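Local coordinates for Ketoacyl_synth_N domain-containing protein (Photorhabdus luminescens subsp. laumondii, PDB 6SMO) that probably takes part in acyl or polyketide chain elongation as a beta-ketoacyl synthase-like protein of the thiolase superfamily, at residues 20-28 with 323-332; 72-81 with 219-227. All coordinates share one frame; numbering follows the deposited sequence.

Interaction 1: 20-28 with 323-332; sequences VTAIKSKVI and VLASSFLSES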
ATOM      1  N   VAL C  20      -5.101  26.760   0.098  1.00 53.79           N
ATOM      2  CA  VAL C  20      -3.643  27.038   0.293  1.00 54.72           C
ATOM      3  C   VAL C  20      -3.444  28.492   0.745  1.00 55.05           C
ATOM      4  O   VAL C  20      -2.580  28.716   1.617  1.00 55.40           O
ATOM      5  CB  VAL C  20      -2.827  26.708  -0.977  1.00 55.20           C
ATOM      6  CG1 VAL C  20      -3.190  27.595  -2.161  1.00 56.30           C
ATOM      7  CG2 VAL C  20      -1.329  26.758  -0.713  1.00 54.64           C
ATOM      8  N   THR C  21      -4.207  29.439   0.184  1.00 55.51           N
ATOM      9  CA  THR C  21      -4.089  30.898   0.462  1.00 55.48           C
ATOM     10  C   THR C  21      -4.585  31.206   1.882  1.00 55.39           C
ATOM     11  O   THR C  21      -3.976  32.077   2.533  1.00 54.59           O
ATOM     12  CB  THR C  21      -4.838  31.735  -0.582  1.00 56.23           C
ATOM     13  OG1 THR C  21      -6.169  31.231  -0.698  1.00 56.96           O
ATOM     14  CG2 THR C  21      -4.167  31.721  -1.939  1.00 55.92           C
ATOM     15  N   ALA C  22      -5.644  30.525   2.334  1.00 55.15           N
ATOM     16  CA  ALA C  22      -6.250  30.688   3.678  1.00 56.05           C
ATOM     17  C   ALA C  22      -5.290  30.164   4.754  1.00 56.54           C
ATOM     18  O   ALA C  22      -5.187  30.811   5.815  1.00 57.59           O
ATOM     19  CB  ALA C  22      -7.585  29.983   3.740  1.00 55.00           C
ATOM     20  N   ILE C  23      -4.614  29.039   4.487  1.00 56.82           N
ATOM     21  CA  ILE C  23      -3.641  28.392   5.421  1.00 57.21           C
ATOM     22  C   ILE C  23      -2.391  29.276   5.525  1.00 59.05           C
ATOM     23  O   ILE C  23      -1.962  29.549   6.663  1.00 59.30           O
ATOM     24  CB  ILE C  23      -3.296  26.955   4.970  1.00 56.34           C
ATOM     25  CG1 ILE C  23      -4.528  26.046   4.955  1.00 55.55           C
ATOM     26  CG2 ILE C  23      -2.188  26.366   5.834  1.00 56.23           C
ATOM     27  CD1 ILE C  23      -4.382  24.826   4.076  1.00 55.12           C
ATOM     28  N   LYS C  24      -1.839  29.702   4.381  1.00 60.14           N
ATOM     29  CA  LYS C  24      -0.565  30.469   4.293  1.00 61.02           C
ATOM     30  C   LYS C  24      -0.709  31.814   5.019  1.00 61.58           C
ATOM     31  O   LYS C  24       0.249  32.210   5.709  1.00 62.13           O
ATOM     32  CB  LYS C  24      -0.149  30.681   2.833  1.00 61.20           C
ATOM     33  CG  LYS C  24       1.292  31.135   2.641  1.00 61.54           C
ATOM     34  CD  LYS C  24       1.755  31.117   1.199  1.00 62.66           C
ATOM     35  CE  LYS C  24       1.298  32.325   0.408  1.00 64.18           C
ATOM     36  NZ  LYS C  24       2.140  33.513   0.685  1.00 65.26           N
ATOM     37  N   SER C  25      -1.858  32.483   4.869  1.00 62.40           N
ATOM     38  CA  SER C  25      -2.166  33.798   5.494  1.00 63.22           C
ATOM     39  C   SER C  25      -2.252  33.659   7.021  1.00 64.08           C
ATOM     40  O   SER C  25      -1.877  34.623   7.717  1.00 64.26           O
ATOM     41  CB  SER C  25      -3.433  34.391   4.928  1.00 63.40           C
ATOM     42  OG  SER C  25      -4.540  33.530   5.147  1.00 63.53           O
ATOM     43  N   LYS C  26      -2.720  32.508   7.517  1.00 64.34           N
ATOM     44  CA  LYS C  26      -2.927  32.242   8.968  1.00 65.86           C
ATOM     45  C   LYS C  26      -1.578  31.973   9.647  1.00 65.79           C
ATOM     46  O   LYS C  26      -1.335  32.566  10.715  1.00 65.63           O
ATOM     47  CB  LYS C  26      -3.883  31.063   9.176  1.00 66.50           C
ATOM     48  CG  LYS C  26      -4.461  30.940  10.580  1.00 67.82           C
ATOM     49  CD  LYS C  26      -5.569  31.930  10.871  1.00 70.08           C
ATOM     50  CE  LYS C  26      -6.138  31.789  12.267  1.00 71.47           C
ATOM     51  NZ  LYS C  26      -7.249  32.740  12.506  1.00 72.84           N
ATOM     52  N   VAL C  27      -0.743  31.108   9.058  1.00 65.93           N
ATOM     53  CA  VAL C  27       0.557  30.663   9.650  1.00 66.97           C
ATOM     54  C   VAL C  27       1.526  31.852   9.720  1.00 68.46           C
ATOM     55  O   VAL C  27       2.275  31.927  10.713  1.00 69.55           O
ATOM     56  CB  VAL C  27       1.176  29.466   8.895  1.00 66.16           C
ATOM     57  CG1 VAL C  27       0.309  28.221   9.012  1.00 65.55           C
ATOM     58  CG2 VAL C  27       1.475  29.776   7.435  1.00 66.24           C
ATOM     59  N   ILE C  28       1.514  32.739   8.717  1.00 69.26           N
ATOM     60  CA  ILE C  28       2.350  33.979   8.683  1.00 71.70           C
ATOM     61  C   ILE C  28       1.913  34.896   9.833  1.00 73.15           C
ATOM     62  O   ILE C  28       2.802  35.460  10.502  1.00 73.93           O
ATOM     63  CB  ILE C  28       2.268  34.684   7.311  1.00 71.82           C
ATOM     64  CG1 ILE C  28       2.946  33.857   6.214  1.00 71.34           C
ATOM     65  CG2 ILE C  28       2.847  36.090   7.383  1.00 72.25           C
ATOM     66  CD1 ILE C  28       2.601  34.290   4.806  1.00 71.40           C
ATOM     67  N   VAL C 323       3.943  22.242   0.471  1.00 39.26           N
ATOM     68  CA  VAL C 323       2.824  22.978  -0.194  1.00 39.99           C
ATOM     69  C   VAL C 323       3.006  24.479   0.064  1.00 41.43           C
ATOM     70  O   VAL C 323       2.938  25.255  -0.911  1.00 41.51           O
ATOM     71  CB  VAL C 323       1.450  22.465   0.286  1.00 39.63           C
ATOM     72  CG1 VAL C 323       0.334  23.475   0.053  1.00 39.58           C
ATOM     73  CG2 VAL C 323       1.104  21.130  -0.355  1.00 39.37           C
ATOM     74  N   LEU C 324       3.235  24.861   1.326  1.00 42.80           N
ATOM     75  CA  LEU C 324       3.490  26.266   1.757  1.00 43.84           C
ATOM     76  C   LEU C 324       4.790  26.778   1.122  1.00 44.34           C
ATOM     77  O   LEU C 324       4.772  27.897   0.574  1.00 44.38           O
ATOM     78  CB  LEU C 324       3.559  26.332   3.287  1.00 44.21           C
ATOM     79  CG  LEU C 324       2.270  26.743   4.001  1.00 44.95           C
ATOM     80  CD1 LEU C 324       1.078  25.926   3.528  1.00 44.93           C
ATOM     81  CD2 LEU C 324       2.431  26.619   5.509  1.00 45.43           C
ATOM     82  N   ALA C 325       5.868  25.987   1.196  1.00 44.61           N
ATOM     83  CA  ALA C 325       7.221  26.334   0.694  1.00 45.28           C
ATOM     84  C   ALA C 325       7.167  26.635  -0.809  1.00 45.80           C
ATOM     85  O   ALA C 325       7.871  27.566  -1.246  1.00 45.61           O
ATOM     86  CB  ALA C 325       8.189  25.216   0.996  1.00 44.85           C
ATOM     87  N   SER C 326       6.363  25.876  -1.562  1.00 46.67           N
ATOM     88  CA  SER C 326       6.135  26.051  -3.022  1.00 47.63           C
ATOM     89  C   SER C 326       5.437  27.391  -3.290  1.00 49.22           C
ATOM     90  O   SER C 326       5.805  28.057  -4.279  1.00 50.01           O
ATOM     91  CB  SER C 326       5.348  24.900  -3.594  1.00 46.93           C
ATOM     92  OG  SER C 326       6.066  23.682  -3.467  1.00 46.30           O
ATOM     93  N   SER C 327       4.471  27.765  -2.443  1.00 50.27           N
ATOM     94  CA  SER C 327       3.699  29.034  -2.531  1.00 52.23           C
ATOM     95  C   SER C 327       4.609  30.231  -2.225  1.00 54.11           C
ATOM     96  O   SER C 327       4.477  31.259  -2.917  1.00 56.09           O
ATOM     97  CB  SER C 327       2.497  29.012  -1.617  1.00 52.34           C
ATOM     98  OG  SER C 327       1.604  27.970  -1.979  1.00 52.83           O
ATOM     99  N   PHE C 328       5.493  30.099  -1.228  1.00 54.71           N
ATOM    100  CA  PHE C 328       6.459  31.147  -0.801  1.00 56.12           C
ATOM    101  C   PHE C 328       7.442  31.450  -1.941  1.00 56.12           C
ATOM    102  O   PHE C 328       7.692  32.642  -2.206  1.00 56.38           O
ATOM    103  CB  PHE C 328       7.205  30.731   0.473  1.00 57.11           C
ATOM    104  CG  PHE C 328       6.489  31.053   1.763  1.00 58.78           C
ATOM    105  CD1 PHE C 328       6.282  32.370   2.147  1.00 60.00           C
ATOM    106  CD2 PHE C 328       6.037  30.045   2.602  1.00 59.33           C
ATOM    107  CE1 PHE C 328       5.628  32.670   3.333  1.00 61.16           C
ATOM    108  CE2 PHE C 328       5.384  30.346   3.789  1.00 60.11           C
ATOM    109  CZ  PHE C 328       5.182  31.658   4.152  1.00 60.95           C
ATOM    110  N   LEU C 329       7.968  30.408  -2.596  1.00 56.26           N
ATOM    111  CA  LEU C 329       9.023  30.512  -3.644  1.00 56.78           C
ATOM    112  C   LEU C 329       8.430  30.986  -4.978  1.00 57.66           C
ATOM    113  O   LEU C 329       9.224  31.382  -5.854  1.00 58.66           O
ATOM    114  CB  LEU C 329       9.713  29.153  -3.812  1.00 55.57           C
ATOM    115  CG  LEU C 329      10.638  28.734  -2.669  1.00 55.01           C
ATOM    116  CD1 LEU C 329      10.980  27.255  -2.761  1.00 54.61           C
ATOM    117  CD2 LEU C 329      11.907  29.572  -2.655  1.00 55.29           C
ATOM    118  N   SER C 330       7.100  30.952  -5.134  1.00 58.47           N
ATOM    119  CA  SER C 330       6.379  31.338  -6.377  1.00 59.86           C
ATOM    120  C   SER C 330       6.069  32.842  -6.375  1.00 62.83           C
ATOM    121  O   SER C 330       4.928  33.208  -6.724  1.00 63.48           O
ATOM    122  CB  SER C 330       5.124  30.515  -6.543  1.00 58.80           C
ATOM    123  OG  SER C 330       4.169  30.835  -5.543  1.00 58.81           O
ATOM    124  N   GLU C 331       7.055  33.674  -6.014  1.00 65.82           N
ATOM    125  CA  GLU C 331       6.947  35.158  -5.931  1.00 68.59           C
ATOM    126  C   GLU C 331       5.743  35.541  -5.058  1.00 69.58           C
ATOM    127  O   GLU C 331       4.971  36.433  -5.467  1.00 69.46           O
ATOM    128  CB  GLU C 331       6.834  35.761  -7.335  1.00 70.65           C
ATOM    129  CG  GLU C 331       8.025  35.457  -8.226  1.00 72.33           C
ATOM    130  CD  GLU C 331       7.898  35.971  -9.650  1.00 73.78           C
ATOM    131  OE1 GLU C 331       8.286  35.235 -10.579  1.00 76.31           O
ATOM    132  OE2 GLU C 331       7.418  37.109  -9.828  1.00 74.34           O
ATOM    133  N   SER C 332       5.597  34.890  -3.899  1.00 70.51           N
ATOM    134  CA  SER C 332       4.492  35.108  -2.927  1.00 71.06           C
ATOM    135  C   SER C 332       4.851  34.475  -1.577  1.00 70.89           C
ATOM    136  O   SER C 332       4.639  35.155  -0.553  1.00 70.31           O
ATOM    137  CB  SER C 332       3.191  34.561  -3.460  1.00 71.83           C
ATOM    138  OG  SER C 332       2.103  34.939  -2.629  1.00 73.05           O
TER

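Interaction 2: 72-81 with 219-227; sequences YGIVAVEMAL and SEGAAFLVL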
ATOM      1  N   TYR C  72     -10.754  13.721   1.966  1.00 40.68           N
ATOM      2  CA  TYR C  72      -9.767  14.819   2.158  1.00 40.60           C
ATOM      3  C   TYR C  72      -8.731  14.794   1.027  1.00 40.45           C
ATOM      4  O   TYR C  72      -8.288  15.875   0.592  1.00 40.06           O
ATOM      5  CB  TYR C  72      -9.058  14.705   3.511  1.00 40.28           C
ATOM      6  CG  TYR C  72      -9.933  14.804   4.737  1.00 40.37           C
ATOM      7  CD1 TYR C  72     -11.085  15.575   4.755  1.00 40.66           C
ATOM      8  CD2 TYR C  72      -9.583  14.142   5.905  1.00 40.20           C
ATOM      9  CE1 TYR C  72     -11.878  15.665   5.889  1.00 41.05           C
ATOM     10  CE2 TYR C  72     -10.362  14.226   7.048  1.00 40.46           C
ATOM     11  CZ  TYR C  72     -11.514  14.991   7.041  1.00 41.05           C
ATOM     12  OH  TYR C  72     -12.286  15.077   8.163  1.00 41.67           O
ATOM     13  N   GLY C  73      -8.348  13.595   0.578  1.00 40.44           N
ATOM     14  CA  GLY C  73      -7.345  13.385  -0.485  1.00 40.36           C
ATOM     15  C   GLY C  73      -7.824  13.897  -1.833  1.00 40.69           C
ATOM     16  O   GLY C  73      -7.036  14.581  -2.513  1.00 40.48           O
ATOM     17  N   ILE C  74      -9.072  13.587  -2.201  1.00 41.47           N
ATOM     18  CA  ILE C  74      -9.667  13.895  -3.539  1.00 41.66           C
ATOM     19  C   ILE C  74      -9.865  15.412  -3.676  1.00 41.78           C
ATOM     20  O   ILE C  74      -9.559  15.940  -4.764  1.00 41.85           O
ATOM     21  CB  ILE C  74     -10.977  13.104  -3.755  1.00 41.68           C
ATOM     22  CG1 ILE C  74     -10.718  11.596  -3.810  1.00 41.36           C
ATOM     23  CG2 ILE C  74     -11.709  13.584  -5.001  1.00 41.99           C
ATOM     24  CD1 ILE C  74     -11.933  10.747  -3.514  1.00 41.60           C
ATOM     25  N   VAL C  75     -10.351  16.085  -2.625  1.00 42.11           N
ATOM     26  CA  VAL C  75     -10.605  17.560  -2.626  1.00 42.81           C
ATOM     27  C   VAL C  75      -9.265  18.302  -2.724  1.00 42.90           C
ATOM     28  O   VAL C  75      -9.229  19.357  -3.385  1.00 43.51           O
ATOM     29  CB  VAL C  75     -11.425  18.027  -1.404  1.00 43.22           C
ATOM     30  CG1 VAL C  75     -12.805  17.388  -1.374  1.00 43.22           C
ATOM     31  CG2 VAL C  75     -10.705  17.798  -0.084  1.00 43.22           C
ATOM     32  N   ALA C  76      -8.210  17.768  -2.097  1.00 42.04           N
ATOM     33  CA  ALA C  76      -6.838  18.331  -2.114  1.00 41.82           C
ATOM     34  C   ALA C  76      -6.245  18.215  -3.525  1.00 41.90           C
ATOM     35  O   ALA C  76      -5.637  19.199  -3.990  1.00 42.25           O
ATOM     36  CB  ALA C  76      -5.975  17.629  -1.093  1.00 41.44           C
ATOM     37  N   VAL C  77      -6.423  17.057  -4.173  1.00 41.55           N
ATOM     38  CA  VAL C  77      -5.920  16.761  -5.549  1.00 41.49           C
ATOM     39  C   VAL C  77      -6.643  17.667  -6.555  1.00 42.39           C
ATOM     40  O   VAL C  77      -5.964  18.193  -7.460  1.00 41.65           O
ATOM     41  CB  VAL C  77      -6.081  15.268  -5.901  1.00 40.99           C
ATOM     42  CG1 VAL C  77      -5.976  15.008  -7.398  1.00 40.87           C
ATOM     43  CG2 VAL C  77      -5.082  14.407  -5.144  1.00 40.61           C
ATOM     44  N   GLU C  78      -7.962  17.843  -6.402  1.00 43.74           N
ATOM     45  CA  GLU C  78      -8.809  18.654  -7.319  1.00 45.42           C
ATOM     46  C   GLU C  78      -8.347  20.117  -7.281  1.00 45.38           C
ATOM     47  O   GLU C  78      -8.238  20.720  -8.367  1.00 46.35           O
ATOM     48  CB  GLU C  78     -10.291  18.526  -6.952  1.00 46.71           C
ATOM     49  CG  GLU C  78     -11.223  19.278  -7.890  1.00 48.72           C
ATOM     50  CD  GLU C  78     -11.077  18.937  -9.365  1.00 49.87           C
ATOM     51  OE1 GLU C  78     -11.148  17.739  -9.705  1.00 50.66           O
ATOM     52  OE2 GLU C  78     -10.884  19.872 -10.170  1.00 51.15           O
ATOM     53  N   MET C  79      -8.084  20.656  -6.085  1.00 44.55           N
ATOM     54  CA  MET C  79      -7.587  22.045  -5.872  1.00 44.54           C
ATOM     55  C   MET C  79      -6.211  22.209  -6.531  1.00 43.52           C
ATOM     56  O   MET C  79      -5.988  23.256  -7.170  1.00 43.14           O
ATOM     57  CB  MET C  79      -7.476  22.374  -4.379  1.00 44.81           C
ATOM     58  CG  MET C  79      -8.817  22.595  -3.705  1.00 45.63           C
ATOM     59  SD  MET C  79      -8.696  22.647  -1.898  1.00 45.92           S
ATOM     60  CE  MET C  79     -10.433  22.646  -1.459  1.00 46.71           C
ATOM     61  N   ALA C  80      -5.336  21.208  -6.382  1.00 42.59           N
ATOM     62  CA  ALA C  80      -3.946  21.196  -6.899  1.00 42.06           C
ATOM     63  C   ALA C  80      -3.949  21.166  -8.434  1.00 41.99           C
ATOM     64  O   ALA C  80      -3.149  21.910  -9.036  1.00 40.84           O
ATOM     65  CB  ALA C  80      -3.193  20.022  -6.320  1.00 41.39           C
ATOM     66  N   LEU C  81      -4.810  20.341  -9.040  1.00 42.58           N
ATOM     67  CA  LEU C  81      -4.933  20.194 -10.517  1.00 43.44           C
ATOM     68  C   LEU C  81      -5.519  21.475 -11.128  1.00 44.20           C
ATOM     69  O   LEU C  81      -5.139  21.803 -12.269  1.00 44.30           O
ATOM     70  CB  LEU C  81      -5.808  18.981 -10.851  1.00 43.49           C
ATOM     71  CG  LEU C  81      -5.140  17.615 -10.693  1.00 43.45           C
ATOM     72  CD1 LEU C  81      -6.165  16.497 -10.801  1.00 43.55           C
ATOM     73  CD2 LEU C  81      -4.035  17.420 -11.722  1.00 43.45           C
ATOM     74  N   SER C 219      -3.807  17.619  14.170  1.00 46.53           N
ATOM     75  CA  SER C 219      -4.772  18.174  13.190  1.00 46.04           C
ATOM     76  C   SER C 219      -4.912  17.201  12.021  1.00 45.53           C
ATOM     77  O   SER C 219      -3.905  16.661  11.580  1.00 45.35           O
ATOM     78  CB  SER C 219      -4.334  19.509  12.695  1.00 45.74           C
ATOM     79  OG  SER C 219      -4.196  20.421  13.764  1.00 46.22           O
ATOM     80  N   GLU C 220      -6.133  17.011  11.533  1.00 45.43           N
ATOM     81  CA  GLU C 220      -6.371  16.125  10.370  1.00 44.70           C
ATOM     82  C   GLU C 220      -6.469  16.979   9.107  1.00 43.50           C
ATOM     83  O   GLU C 220      -6.446  18.201   9.202  1.00 44.04           O
ATOM     84  CB  GLU C 220      -7.652  15.321  10.573  1.00 45.64           C
ATOM     85  CG  GLU C 220      -8.895  16.177  10.678  1.00 46.77           C
ATOM     86  CD  GLU C 220     -10.159  15.374  10.904  1.00 47.94           C
ATOM     87  OE1 GLU C 220     -11.259  15.893  10.653  1.00 49.25           O
ATOM     88  OE2 GLU C 220     -10.044  14.235  11.358  1.00 48.22           O
ATOM     89  N   GLY C 221      -6.551  16.328   7.958  1.00 41.62           N
ATOM     90  CA  GLY C 221      -6.678  17.019   6.661  1.00 40.86           C
ATOM     91  C   GLY C 221      -5.867  16.332   5.578  1.00 39.58           C
ATOM     92  O   GLY C 221      -5.649  15.109   5.687  1.00 39.04           O
ATOM     93  N   ALA C 222      -5.431  17.092   4.571  1.00 38.80           N
ATOM     94  CA  ALA C 222      -4.688  16.588   3.393  1.00 37.85           C
ATOM     95  C   ALA C 222      -3.880  17.719   2.748  1.00 37.14           C
ATOM     96  O   ALA C 222      -4.247  18.898   2.921  1.00 37.67           O
ATOM     97  CB  ALA C 222      -5.652  15.973   2.408  1.00 37.55           C
ATOM     98  N   ALA C 223      -2.814  17.348   2.035  1.00 36.08           N
ATOM     99  CA  ALA C 223      -1.917  18.249   1.277  1.00 35.68           C
ATOM    100  C   ALA C 223      -1.350  17.480   0.080  1.00 35.28           C
ATOM    101  O   ALA C 223      -0.834  16.366   0.294  1.00 34.92           O
ATOM    102  CB  ALA C 223      -0.823  18.762   2.180  1.00 35.30           C
ATOM    103  N   PHE C 224      -1.469  18.041  -1.127  1.00 35.30           N
ATOM    104  CA  PHE C 224      -1.019  17.417  -2.400  1.00 35.40           C
ATOM    105  C   PHE C 224      -0.306  18.457  -3.271  1.00 35.61           C
ATOM    106  O   PHE C 224      -0.654  19.655  -3.210  1.00 35.88           O
ATOM    107  CB  PHE C 224      -2.202  16.785  -3.137  1.00 35.28           C
ATOM    108  CG  PHE C 224      -2.501  15.364  -2.730  1.00 35.25           C
ATOM    109  CD1 PHE C 224      -3.302  15.091  -1.632  1.00 35.46           C
ATOM    110  CD2 PHE C 224      -1.972  14.297  -3.442  1.00 35.06           C
ATOM    111  CE1 PHE C 224      -3.570  13.784  -1.257  1.00 35.26           C
ATOM    112  CE2 PHE C 224      -2.242  12.990  -3.066  1.00 34.87           C
ATOM    113  CZ  PHE C 224      -3.040  12.736  -1.974  1.00 34.96           C
ATOM    114  N   LEU C 225       0.671  17.987  -4.054  1.00 35.63           N
ATOM    115  CA  LEU C 225       1.441  18.783  -5.047  1.00 36.04           C
ATOM    116  C   LEU C 225       1.295  18.126  -6.423  1.00 36.28           C
ATOM    117  O   LEU C 225       1.202  16.883  -6.476  1.00 36.63           O
ATOM    118  CB  LEU C 225       2.914  18.834  -4.625  1.00 36.08           C
ATOM    119  CG  LEU C 225       3.203  19.501  -3.281  1.00 36.23           C
ATOM    120  CD1 LEU C 225       3.192  18.486  -2.147  1.00 36.26           C
ATOM    121  CD2 LEU C 225       4.538  20.231  -3.316  1.00 36.45           C
ATOM    122  N   VAL C 226       1.269  18.934  -7.487  1.00 36.58           N
ATOM    123  CA  VAL C 226       1.333  18.468  -8.903  1.00 36.72           C
ATOM    124  C   VAL C 226       2.787  18.598  -9.375  1.00 36.64           C
ATOM    125  O   VAL C 226       3.143  19.662  -9.917  1.00 35.95           O
ATOM    126  CB  VAL C 226       0.364  19.247  -9.815  1.00 37.42           C
ATOM    127  CG1 VAL C 226       0.416  18.755 -11.255  1.00 37.77           C
ATOM    128  CG2 VAL C 226      -1.063  19.197  -9.294  1.00 37.69           C
ATOM    129  N   LEU C 227       3.593  17.560  -9.137  1.00 36.46           N
ATOM    130  CA  LEU C 227       4.969  17.421  -9.687  1.00 36.77           C
ATOM    131  C   LEU C 227       4.862  16.995 -11.155  1.00 37.59           C
ATOM    132  O   LEU C 227       4.032  16.112 -11.450  1.00 37.24           O
ATOM    133  CB  LEU C 227       5.753  16.388  -8.868  1.00 36.54           C
ATOM    134  CG  LEU C 227       6.624  16.953  -7.746  1.00 36.58           C
ATOM    135  CD1 LEU C 227       5.821  17.851  -6.817  1.00 36.74           C
ATOM    136  CD2 LEU C 227       7.285  15.827  -6.963  1.00 36.45           C
TER

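Interaction 1: 20-28 with 323-332
Helix 20-28 and helix 323-329 meet nearly at right angles, their axes 10.5 Å apart at closest approach with a crossing angle of -86°, and the contact centres on Lys-24 and Leu-324, whose CA atoms are 6.4 Å apart. The isobutyl group of Leu-324 forks against the first helix: CD1 meets CG2 of Ile-23 from a crosswise direction, while CD2 points tip to tip at CG2 of Val-27, 3.8 Å away. One turn earlier, Val-20 CG2 packs on Val-323 CG1 and lies beside the hydroxyl of Ser-327, which donates back to the carbonyl O of Val-323 within its own helix. Lys-24 has the largest share of the contact. Its CG lies over one face of the Phe-328 ring, and the extended chi2 carries CD to 3.6 Å from Ser-327 CB; bends at chi3 (80°) and chi4 (79°) then turn the ammonium group above that same ring, NZ lying 4.8 Å from the centroid in an off-centre cation-pi contact. NZ also gives a weak hydrogen bond to the backbone O of Ser-332 (3.2 Å). Ile-28 CD1 touches CE1 of Phe-328 at 3.7 Å, approaching the ring obliquely. Behind the contact, Val-323 and Ser-327 rest on Val-10 of strand 5-13 and Val-323 also on Ala-223 of strand 218-229, while Phe-328 reaches Ile-352 of strand 351-356; helix 20-31 thus packs across helix 319-329, which is held between strands 5-13 and 218-229 and strand 351-356, consistent with a central helix of the layered thiolase fold.

Interaction 2: 72-81 with 219-227
Tyr-72 crosses Glu-220 obliquely, where strand 218-229 is interrupted: OH gives Glu-220 OE1 a weak hydrogen bond of 2.8 Å, with ring and carboxylate planes 58° apart. The other carboxylate oxygen, OE2, accepts from Ser-190 OG, so Glu-220 is shared between helix and loop. At the root of the same tyrosine, CB packs on Ala-222 CB, and the Tyr-72 carbonyl O lies 3.2 Å from that methyl. Gly-73 brings bare backbone up to the Phe-224 ring, its O lying 3.8 Å from CE1. One turn on, Ala-76 CB touches both Ala-222 CB and Phe-224 CD1. Val-77 then covers a face of the phenyl ring: CG2, anti to the carbonyl carbon, stands 3.6 Å from the centroid and 15° off the normal, a CH-pi contact. Farther along, Ala-80 CB meets Val-226 CG2 at 3.7 Å, and Leu-81 CD2 adds a looser touch to the same methyl. Small residues let the helix run close above the strand, 7.2 Å between axes at an angle of 35°. Strand 218-229 lies between strands 5-13 and 180-187, antiparallel to both; helix 68-84 covers this part of the sheet, with Val-77 also touching Leu-182, and helix 137-146 lies against helix 68-84 through Leu-142 and Tyr-146.

From the N terminus, helix 20-31 follows strand 5-13, and interaction 1 closes a loop across most of the chain: its segments 20-28 and 323-332 are 295 residues apart. Interaction 2, between helix 68-84 and strand 218-229, closes a shorter loop nested inside that one. Their centres lie about 15 Å apart, and they meet through the strand. Helix 68-84 packs on the face bearing Ala-222, Phe-224 and Val-226, whereas Val-323 CG2 of interaction 1 reaches Ala-223 CB and Leu-225 CD1, which point away from that helix. Helices thus layer both faces of the sheet, in keeping with the layered thiolase fold.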